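Local coordinates for protein nucleoside diphosphate kinase (Encephalitozoon cuniculi, PDB 3MPD) that probably transfers the gamma phosphate of ATP to nucleoside diphosphates by a ping-pong mechanism through a phosphohistidine intermediate, supplying nucleoside triphosphates other than ATP, at residues R19-I22 against S23-I26; Q27-E31 against K32-L36; I92-N96 against P97-S101; S121-V124 against E125-E128. All coordinates share one frame; numbering follows the deposited sequence.

Contact 1. Residues R19-I22 against S23-I26; sequences RRLI and SRII
Arg24 folds back over Leu21 to grip the turn that precedes its own helix. Its CB lies 3.9 Å from Leu21 O. CG then leaves on the side of the backbone N, and a bend at chi3 (-74°) swings the guanidinium toward residues 19-21. NE donates to a water 2.9 Å away; that water also accepts from Arg24 N and donates to Arg20 O, so one molecule ties side chain, backbone and turn together. CZ sits 3.7 Å from Leu21 CD2, which lies over the centre of one guanidinium face. NH2 ends the chain with a 2.9 Å bond to Arg20 O (161° at the hydrogen); the oxygen lies close to the guanidinium plane, while the donor stands 53° above the carbonyl plane.

Ile25 N bonds Leu21 O at 3.0 Å. Side by side, Ile22 CG2 and Ile26 CD1 meet at 3.7 Å. Arg20 reaches away to Asp146 of the second subunit, whose Glu30 carboxylate accepts from the backbone N of Ile22 and Ser23. Arg20, with positive phi, ends helix 14-18 in a Schellman motif, and Leu21 follows as N-cap of helix 22-32: a tight helix-to-helix junction at the interface with the second subunit.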
loop_
_atom_site.group_PDB
_atom_site.type_symbol
_atom_site.label_atom_id
_atom_site.label_comp_id
_atom_site.label_asym_id
_atom_site.label_seq_id
_atom_site.Cartn_x
_atom_site.Cartn_y
_atom_site.Cartn_z
ATOM N N ARG A 19 9.317 -8.867 -8.061
ATOM C CA ARG A 19 9.310 -8.297 -9.419
ATOM C C ARG A 19 8.961 -6.808 -9.473
ATOM O O ARG A 19 8.906 -6.198 -10.571
ATOM C CB ARG A 19 8.327 -9.082 -10.297
ATOM C CG ARG A 19 8.758 -10.579 -10.451
ATOM C CD ARG A 19 7.733 -11.372 -11.236
ATOM N NE ARG A 19 7.522 -10.887 -12.618
ATOM C CZ ARG A 19 6.544 -11.336 -13.409
ATOM N NH1 ARG A 19 5.690 -12.267 -12.958
ATOM N NH2 ARG A 19 6.417 -10.885 -14.656
ATOM N N ARG A 20 8.661 -6.227 -8.310
ATOM C CA ARG A 20 8.389 -4.793 -8.206
ATOM C C ARG A 20 7.170 -4.402 -9.026
ATOM O O ARG A 20 7.180 -3.384 -9.772
ATOM C CB ARG A 20 9.637 -3.962 -8.576
ATOM C CG ARG A 20 10.754 -4.096 -7.474
ATOM C CD ARG A 20 11.959 -3.197 -7.752
ATOM N NE ARG A 20 12.983 -3.356 -6.725
ATOM C CZ ARG A 20 13.090 -2.633 -5.608
ATOM N NH1 ARG A 20 12.242 -1.640 -5.334
ATOM N NH2 ARG A 20 14.080 -2.902 -4.758
ATOM N N LEU A 21 6.106 -5.180 -8.819
ATOM C CA LEU A 21 4.818 -4.958 -9.478
ATOM C C LEU A 21 3.794 -4.225 -8.617
ATOM O O LEU A 21 2.620 -4.091 -9.018
ATOM C CB LEU A 21 4.229 -6.319 -9.935
ATOM C CG LEU A 21 4.969 -6.989 -11.083
ATOM C CD1 LEU A 21 4.500 -8.446 -11.282
ATOM C CD2 LEU A 21 4.692 -6.220 -12.375
ATOM N N ILE A 22 4.194 -3.770 -7.439
ATOM C CA ILE A 22 3.239 -3.117 -6.534
ATOM C C ILE A 22 2.486 -1.939 -7.189
ATOM O O ILE A 22 1.258 -1.924 -7.178
ATOM C CB ILE A 22 3.876 -2.660 -5.186
ATOM C CG1 ILE A 22 4.461 -3.865 -4.428
ATOM C CG2 ILE A 22 2.797 -1.941 -4.270
ATOM C CD1 ILE A 22 5.340 -3.426 -3.206
ATOM N N SER A 23 3.191 -0.966 -7.757
ATOM C CA SER A 23 2.487 0.240 -8.261
ATOM C C SER A 23 1.589 -0.085 -9.446
ATOM O O SER A 23 0.511 0.490 -9.571
ATOM C CB SER A 23 3.425 1.398 -8.646
ATOM O OG SER A 23 4.209 1.054 -9.773
ATOM N N ARG A 24 2.045 -1.000 -10.302
ATOM C CA ARG A 24 1.284 -1.410 -11.486
ATOM C C ARG A 24 -0.015 -2.135 -11.121
ATOM O O ARG A 24 -1.028 -2.020 -11.801
ATOM C CB ARG A 24 2.162 -2.285 -12.414
ATOM C CG ARG A 24 3.040 -1.387 -13.339
ATOM C CD ARG A 24 4.155 -2.165 -14.050
ATOM N NE ARG A 24 5.262 -2.542 -13.158
ATOM C CZ ARG A 24 6.377 -3.180 -13.567
ATOM N NH1 ARG A 24 6.533 -3.515 -14.857
ATOM N NH2 ARG A 24 7.345 -3.482 -12.698
ATOM N N ILE A 25 0.044 -2.933 -10.077
ATOM C CA ILE A 25 -1.138 -3.643 -9.582
ATOM C C ILE A 25 -2.124 -2.642 -8.910
ATOM O O ILE A 25 -3.308 -2.643 -9.190
ATOM C CB ILE A 25 -0.694 -4.735 -8.594
ATOM C CG1 ILE A 25 -0.077 -5.933 -9.361
ATOM C CG2 ILE A 25 -1.862 -5.168 -7.690
ATOM C CD1 ILE A 25 0.805 -6.836 -8.452
ATOM N N ILE A 26 -1.633 -1.797 -8.034
ATOM C CA ILE A 26 -2.514 -0.855 -7.348
ATOM C C ILE A 26 -3.183 0.102 -8.348
ATOM O O ILE A 26 -4.351 0.475 -8.176
ATOM C CB ILE A 26 -1.733 -0.097 -6.251
ATOM C CG1 ILE A 26 -1.385 -1.092 -5.100
ATOM C CG2 ILE A 26 -2.559 1.126 -5.736
ATOM C CD1 ILE A 26 -0.580 -0.435 -3.952
HETATM O O HOH W 1 5.010 -1.622 -10.437
#

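Contact 2. Residues Q27-E31 against K32-L36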
loop_
_atom_site.group_PDB
_atom_site.type_symbol
_atom_site.label_atom_id
_atom_site.label_comp_id
_atom_site.label_asym_id
_atom_site.label_seq_id
_atom_site.Cartn_x
_atom_site.Cartn_y
_atom_site.Cartn_z
ATOM N N GLN A 27 -2.446 0.514 -9.377
ATOM C CA GLN A 27 -3.029 1.360 -10.431
ATOM C C GLN A 27 -4.327 0.774 -11.000
ATOM O O GLN A 27 -5.277 1.534 -11.251
ATOM C CB GLN A 27 -2.029 1.586 -11.586
ATOM C CG GLN A 27 -2.517 2.528 -12.703
ATOM C CD GLN A 27 -1.500 2.610 -13.914
ATOM O OE1 GLN A 27 -0.311 2.368 -13.769
ATOM N NE2 GLN A 27 -1.997 2.928 -15.071
ATOM N N ARG A 28 -4.369 -0.547 -11.229
ATOM C CA ARG A 28 -5.564 -1.157 -11.855
ATOM C C ARG A 28 -6.798 -0.935 -10.971
ATOM O O ARG A 28 -7.877 -0.630 -11.474
ATOM C CB ARG A 28 -5.417 -2.656 -12.133
ATOM C CG ARG A 28 -4.102 -3.103 -12.808
ATOM C CD ARG A 28 -4.033 -2.561 -14.211
ATOM N NE ARG A 28 -2.852 -3.050 -14.950
ATOM C CZ ARG A 28 -2.801 -4.124 -15.741
ATOM N NH1 ARG A 28 -3.850 -4.915 -15.894
ATOM N NH2 ARG A 28 -1.683 -4.381 -16.411
ATOM N N PHE A 29 -6.623 -1.109 -9.664
ATOM C CA PHE A 29 -7.725 -0.980 -8.713
ATOM C C PHE A 29 -8.137 0.472 -8.486
ATOM O O PHE A 29 -9.341 0.805 -8.381
ATOM C CB PHE A 29 -7.358 -1.658 -7.385
ATOM C CG PHE A 29 -7.356 -3.143 -7.487
ATOM C CD1 PHE A 29 -8.471 -3.865 -7.091
ATOM C CD2 PHE A 29 -6.256 -3.829 -8.017
ATOM C CE1 PHE A 29 -8.496 -5.248 -7.227
ATOM C CE2 PHE A 29 -6.292 -5.245 -8.154
ATOM C CZ PHE A 29 -7.420 -5.923 -7.763
ATOM N N GLU A 30 -7.139 1.334 -8.391
ATOM C CA GLU A 30 -7.366 2.734 -8.056
ATOM C C GLU A 30 -7.993 3.441 -9.275
ATOM O O GLU A 30 -8.872 4.289 -9.119
ATOM C CB GLU A 30 -6.008 3.369 -7.655
ATOM C CG GLU A 30 -6.064 4.835 -7.253
ATOM C CD GLU A 30 -4.729 5.391 -6.732
ATOM O OE1 GLU A 30 -3.634 5.104 -7.307
ATOM O OE2 GLU A 30 -4.790 6.198 -5.775
ATOM N N GLU A 31 -7.558 3.075 -10.497
ATOM C CA GLU A 31 -8.116 3.701 -11.727
ATOM C C GLU A 31 -9.512 3.204 -12.042
ATOM O O GLU A 31 -10.289 3.912 -12.707
ATOM C CB GLU A 31 -7.204 3.506 -12.963
ATOM C CG GLU A 31 -5.978 4.366 -12.915
ATOM C CD GLU A 31 -5.083 4.235 -14.157
ATOM O OE1 GLU A 31 -5.076 3.183 -14.882
ATOM O OE2 GLU A 31 -4.329 5.195 -14.365
ATOM N N LYS A 32 -9.835 2.000 -11.561
ATOM C CA LYS A 32 -11.176 1.440 -11.730
ATOM C C LYS A 32 -12.219 2.099 -10.790
ATOM O O LYS A 32 -13.430 1.968 -11.017
ATOM C CB LYS A 32 -11.155 -0.073 -11.499
ATOM C CG LYS A 32 -12.502 -0.811 -11.771
ATOM C CD LYS A 32 -13.059 -0.613 -13.202
ATOM C CE LYS A 32 -14.087 -1.711 -13.531
ATOM N NZ LYS A 32 -14.675 -1.554 -14.903
ATOM N N GLY A 33 -11.757 2.784 -9.746
ATOM C CA GLY A 33 -12.633 3.565 -8.876
ATOM C C GLY A 33 -12.840 2.985 -7.480
ATOM O O GLY A 33 -13.609 3.545 -6.685
ATOM N N LEU A 34 -12.187 1.850 -7.186
ATOM C CA LEU A 34 -12.344 1.214 -5.887
ATOM C C LEU A 34 -11.615 2.029 -4.820
ATOM O O LEU A 34 -10.711 2.819 -5.121
ATOM C CB LEU A 34 -11.861 -0.244 -5.913
ATOM C CG LEU A 34 -12.758 -1.190 -6.740
ATOM C CD1 LEU A 34 -12.084 -2.553 -6.924
ATOM C CD2 LEU A 34 -14.214 -1.321 -6.109
ATOM N N TYR A 35 -12.014 1.831 -3.578
ATOM C CA TYR A 35 -11.436 2.586 -2.479
ATOM C C TYR A 35 -10.560 1.708 -1.622
ATOM O O TYR A 35 -11.052 0.742 -1.041
ATOM C CB TYR A 35 -12.555 3.188 -1.603
ATOM C CG TYR A 35 -13.423 4.169 -2.360
ATOM C CD1 TYR A 35 -12.989 5.484 -2.574
ATOM C CD2 TYR A 35 -14.678 3.788 -2.854
ATOM C CE1 TYR A 35 -13.761 6.385 -3.259
ATOM C CE2 TYR A 35 -15.483 4.694 -3.543
ATOM C CZ TYR A 35 -15.008 5.991 -3.750
ATOM O OH TYR A 35 -15.782 6.913 -4.400
ATOM N N LEU A 36 -9.276 2.049 -1.511
ATOM C CA LEU A 36 -8.400 1.346 -0.574
ATOM C C LEU A 36 -8.819 1.624 0.871
ATOM O O LEU A 36 -8.970 2.796 1.251
ATOM C CB LEU A 36 -6.941 1.767 -0.803
ATOM C CG LEU A 36 -5.897 1.074 0.072
ATOM C CD1 LEU A 36 -5.872 -0.429 -0.264
ATOM C CD2 LEU A 36 -4.517 1.700 -0.098
#
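A Schellman motif ends helix 22-32 here and turns the chain into strand 35-42, with the Phe29 and Leu34 side chains meeting across the turn. Phe29 O is the central acceptor. Leu34 N reaches it at 3.3 Å, nearly in line with the carbonyl (C=O...N 163°), and this is the 6-to-1 bond of the motif. Its 5-to-2 partner runs from Gly33 N to Glu30 O at 3.3 Å and is weak. Lys32 N reaches Arg28 O at 3.3 Å with 136° at the hydrogen, a long, bent bond at the last turn. Gly33 has a phi of 109°, where a CB would press on the preceding carbonyl oxygen; glycine therefore fits the reversal.

The apolar part of the motif is Leu34 CD1 against the edge of the Phe29 ring, 3.8 Å from CD1 of that ring and near its plane. Leu34 CG lies beside its backbone N, which carries the methyl back along the last helical turn. Trp79 and helix 84-92 pack against both residues.

On the exposed side, Gln27 NE2 donates to Glu31 OE1 at 3.1 Å; the oxygen lies in the amide plane, yet the donor approaches from above the carboxylate. Leu34 O accepts from Arg20 of the second subunit. The paired backbone bonds, with the apolar Phe29-Leu34 contact that accompanies them, are characteristic of a Schellman C-cap, here at a helix-to-strand connection.

Contact 3. Residues I92-N96 against P97-S101; sequences IGETN and PQAAS
The side-chain amides of Asn96 and Gln98 cross obliquely, their planes 36° apart, with Asn96 ND2 at the OE1 edge of the Gln98 amide. ND2 of Asn96 donates to Gln98 OE1 at 3.1 Å, in the carbonyl plane and on a lone pair, although the acceptor is tilted 18° from the plane of the Asn96 amide. The other end of that amide bonds the backbone: OD1 takes Gln98 N at 3.0 Å, with the donor above the carbonyl plane. With both its ends engaged, the Asn96 amide has its rotation fixed. Its CG stands opposite the backbone N (chi1 -173°), which places OD1 over the start of the turn.

The main-chain oxygen of Asn96 accepts from Ala99 N at 2.8 Å, and a weak bond comes from Ala100 N (3.2 Å). Farther round, Ala100 CB lies 3.6 Å from Glu94 N. Glu94 OE2 accepts from a water that in turn accepts from Ser101 N, bridging the two limbs of the loop. Thr95, whose O is held by Asn116, is like Asn116 an ATP-binding position by similarity. The OD1 bond makes an Asx turn, leading into three residues with helical backbone angles but without regular helical bonds, beside the probable nucleotide site.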
loop_
_atom_site.group_PDB
_atom_site.type_symbol
_atom_site.label_atom_id
_atom_site.label_comp_id
_atom_site.label_asym_id
_atom_site.label_seq_id
_atom_site.Cartn_x
_atom_site.Cartn_y
_atom_site.Cartn_z
ATOM N N ILE A 92 -8.163 -9.044 -12.329
ATOM C CA ILE A 92 -7.107 -10.009 -12.068
ATOM C C ILE A 92 -6.967 -11.017 -13.209
ATOM O O ILE A 92 -5.843 -11.284 -13.658
ATOM C CB ILE A 92 -7.318 -10.694 -10.702
ATOM C CG1 ILE A 92 -6.967 -9.692 -9.579
ATOM C CG2 ILE A 92 -6.448 -12.001 -10.577
ATOM C CD1 ILE A 92 -7.523 -10.116 -8.150
ATOM N N GLY A 93 -8.083 -11.567 -13.702
ATOM C CA GLY A 93 -8.010 -12.530 -14.806
ATOM C C GLY A 93 -8.026 -13.958 -14.270
ATOM O O GLY A 93 -7.887 -14.182 -13.057
ATOM N N GLU A 94 -8.213 -14.905 -15.177
ATOM C CA GLU A 94 -8.230 -16.365 -14.903
ATOM C C GLU A 94 -7.065 -16.893 -14.074
ATOM O O GLU A 94 -5.941 -16.421 -14.187
ATOM C CB GLU A 94 -8.253 -17.143 -16.232
ATOM C CG GLU A 94 -9.616 -17.752 -16.514
ATOM C CD GLU A 94 -10.610 -16.740 -17.039
ATOM O OE1 GLU A 94 -11.829 -16.998 -16.932
ATOM O OE2 GLU A 94 -10.173 -15.680 -17.560
ATOM N N THR A 95 -7.341 -17.914 -13.275
ATOM C CA THR A 95 -6.328 -18.535 -12.460
ATOM C C THR A 95 -5.019 -18.781 -13.244
ATOM O O THR A 95 -3.948 -18.399 -12.788
ATOM C CB THR A 95 -6.857 -19.862 -11.898
ATOM O OG1 THR A 95 -7.973 -19.567 -11.049
ATOM C CG2 THR A 95 -5.767 -20.597 -11.099
ATOM N N ASN A 96 -5.120 -19.416 -14.403
ATOM C CA ASN A 96 -3.977 -19.672 -15.248
ATOM C C ASN A 96 -3.715 -18.448 -16.138
ATOM O O ASN A 96 -4.550 -18.112 -17.001
ATOM C CB ASN A 96 -4.195 -20.947 -16.091
ATOM C CG ASN A 96 -2.950 -21.362 -16.884
ATOM O OD1 ASN A 96 -2.052 -20.565 -17.092
ATOM N ND2 ASN A 96 -2.909 -22.618 -17.331
ATOM N N PRO A 97 -2.555 -17.788 -15.956
ATOM C CA PRO A 97 -2.274 -16.589 -16.778
ATOM C C PRO A 97 -2.299 -16.835 -18.287
ATOM O O PRO A 97 -2.615 -15.888 -19.031
ATOM C CB PRO A 97 -0.863 -16.150 -16.314
ATOM C CG PRO A 97 -0.752 -16.721 -14.900
ATOM C CD PRO A 97 -1.455 -18.069 -15.010
ATOM N N GLN A 98 -2.018 -18.057 -18.751
ATOM C CA GLN A 98 -2.144 -18.354 -20.217
ATOM C C GLN A 98 -3.583 -18.200 -20.701
ATOM O O GLN A 98 -3.833 -17.920 -21.874
ATOM C CB GLN A 98 -1.702 -19.787 -20.616
ATOM C CG GLN A 98 -0.549 -20.429 -19.927
ATOM C CD GLN A 98 -0.390 -21.932 -20.312
ATOM O OE1 GLN A 98 -0.840 -22.842 -19.586
ATOM N NE2 GLN A 98 0.236 -22.186 -21.479
ATOM N N ALA A 99 -4.541 -18.392 -19.805
ATOM C CA ALA A 99 -5.957 -18.268 -20.188
ATOM C C ALA A 99 -6.541 -16.870 -19.902
ATOM O O ALA A 99 -7.599 -16.542 -20.438
ATOM C CB ALA A 99 -6.829 -19.379 -19.520
ATOM N N ALA A 100 -5.856 -16.066 -19.086
ATOM C CA ALA A 100 -6.350 -14.718 -18.704
ATOM C C ALA A 100 -6.240 -13.751 -19.894
ATOM O O ALA A 100 -5.283 -13.821 -20.684
ATOM C CB ALA A 100 -5.572 -14.167 -17.532
ATOM N N SER A 101 -7.214 -12.848 -20.010
ATOM C CA SER A 101 -7.216 -11.902 -21.136
ATOM C C SER A 101 -6.020 -10.945 -21.046
ATOM O O SER A 101 -5.554 -10.583 -19.950
ATOM C CB SER A 101 -8.532 -11.101 -21.157
ATOM O OG SER A 101 -9.674 -11.957 -20.984
HETATM O O HOH W 2 -9.379 -13.316 -17.890
#

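Contact 4. Residues S121-V124 against E125-E128; sequences SDCV and ENAE
The backbone passes from an extended Cys123 into helical angles at Val124, making Cys123 the N-cap of helix 124-134. Its SG lies between its own backbone N and carbonyl carbon (chi1 63°), and from there it accepts from Asn126 N at 3.6 Å with a hydrogen angle of 161°. A thiol thus does the capping that a serine or aspartate hydroxyl or carboxylate more often performs. The regular ladder begins at once: Ala127 N reaches Cys123 O at 2.9 Å, and Glu128 N reaches Val124 O at 3.0 Å.

Ser121 precedes the cap and packs on the first turn, its OG 3.4 Å from Ala127 CB. The same hydroxyl is hydrogen-bonded to Glu130 and to Phe9 N, so it joins the helix to strand 7-12. Glu128 lays its CG against Val124 O, while its carboxylate forms a salt bridge with Arg7. Asp122 also touches Arg89, an ATP-binding position by similarity. The turn leads from strand 118-120, which carries the probable phosphohistidine His119, into the helix.

The side chains of Asp122 and Asn126 meet beside the cap. Their carboxylate and amide are nearly coplanar, 16° apart, and Asn126 ND2 donates to the syn lone pair of Asp122 OD1 at 2.7 Å.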
loop_
_atom_site.group_PDB
_atom_site.type_symbol
_atom_site.label_atom_id
_atom_site.label_comp_id
_atom_site.label_asym_id
_atom_site.label_seq_id
_atom_site.Cartn_x
_atom_site.Cartn_y
_atom_site.Cartn_z
ATOM N N SER A 121 -10.488 -12.187 -3.584
ATOM C CA SER A 121 -11.612 -13.022 -3.122
ATOM C C SER A 121 -12.524 -13.474 -4.272
ATOM O O SER A 121 -12.722 -12.744 -5.225
ATOM C CB SER A 121 -12.461 -12.280 -2.076
ATOM O OG SER A 121 -11.655 -11.777 -1.035
ATOM N N ASP A 122 -13.091 -14.673 -4.165
ATOM C CA ASP A 122 -13.962 -15.186 -5.227
ATOM C C ASP A 122 -15.446 -14.916 -4.977
ATOM O O ASP A 122 -16.253 -15.006 -5.896
ATOM C CB ASP A 122 -13.685 -16.667 -5.552
ATOM C CG ASP A 122 -14.037 -17.623 -4.421
ATOM O OD1 ASP A 122 -14.430 -17.201 -3.302
ATOM O OD2 ASP A 122 -13.904 -18.849 -4.668
ATOM N N CYS A 123 -15.790 -14.559 -3.743
ATOM C CA CYS A 123 -17.165 -14.237 -3.385
ATOM C C CYS A 123 -17.186 -13.421 -2.092
ATOM O O CYS A 123 -16.177 -13.325 -1.398
ATOM C CB CYS A 123 -18.006 -15.517 -3.258
ATOM S SG CYS A 123 -17.480 -16.645 -1.938
ATOM N N VAL A 124 -18.337 -12.846 -1.765
ATOM C CA VAL A 124 -18.464 -11.989 -0.579
ATOM C C VAL A 124 -18.187 -12.748 0.734
ATOM O O VAL A 124 -17.501 -12.239 1.629
ATOM C CB VAL A 124 -19.852 -11.286 -0.561
ATOM C CG1 VAL A 124 -20.254 -10.850 0.849
ATOM C CG2 VAL A 124 -19.848 -10.088 -1.536
ATOM N N GLU A 125 -18.719 -13.967 0.834
ATOM C CA GLU A 125 -18.471 -14.856 1.973
ATOM C C GLU A 125 -16.965 -15.077 2.224
ATOM O O GLU A 125 -16.487 -14.920 3.351
ATOM C CB GLU A 125 -19.212 -16.189 1.766
ATOM C CG GLU A 125 -18.825 -17.290 2.745
ATOM C CD GLU A 125 -19.776 -18.464 2.716
ATOM O OE1 GLU A 125 -20.883 -18.348 3.301
ATOM O OE2 GLU A 125 -19.405 -19.514 2.134
ATOM N N ASN A 126 -16.224 -15.418 1.174
ATOM C CA ASN A 126 -14.775 -15.609 1.300
ATOM C C ASN A 126 -13.996 -14.317 1.565
ATOM O O ASN A 126 -13.039 -14.321 2.335
ATOM C CB ASN A 126 -14.215 -16.375 0.104
ATOM C CG ASN A 126 -14.607 -17.853 0.131
ATOM O OD1 ASN A 126 -15.047 -18.359 1.147
ATOM N ND2 ASN A 126 -14.464 -18.534 -1.002
ATOM N N ALA A 127 -14.423 -13.213 0.959
ATOM C CA ALA A 127 -13.840 -11.910 1.274
ATOM C C ALA A 127 -13.903 -11.574 2.774
ATOM O O ALA A 127 -12.923 -11.092 3.352
ATOM C CB ALA A 127 -14.535 -10.840 0.493
ATOM N N GLU A 128 -15.058 -11.798 3.389
ATOM C CA GLU A 128 -15.240 -11.497 4.829
ATOM C C GLU A 128 -14.360 -12.383 5.716
ATOM O O GLU A 128 -13.692 -11.892 6.625
ATOM C CB GLU A 128 -16.716 -11.615 5.222
ATOM C CG GLU A 128 -17.565 -10.501 4.586
ATOM C CD GLU A 128 -17.054 -9.099 4.909
ATOM O OE1 GLU A 128 -16.961 -8.754 6.115
ATOM O OE2 GLU A 128 -16.759 -8.329 3.954
#

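From the N terminus, contact 1 closes the turn between helices 14-18 and 22-32, and contact 2 follows directly, closing the other end of helix 22-32 at its passage into strand 35-42. Both touch the second subunit. Contact 3 folds the loop between helices 84-92 and 105-109, and contact 4 joins strand 118-120 to helix 124-134. The four are in series; none nests or crosses. Contacts 2 and 3 touch where Phe29 CZ lies 4.2 Å from Ile92 CG1. Contacts 1 and 4, with centres about 23 Å apart, lie on opposite sides of the chain's centre, the first at the dimer interface, the second near the probable catalytic histidine.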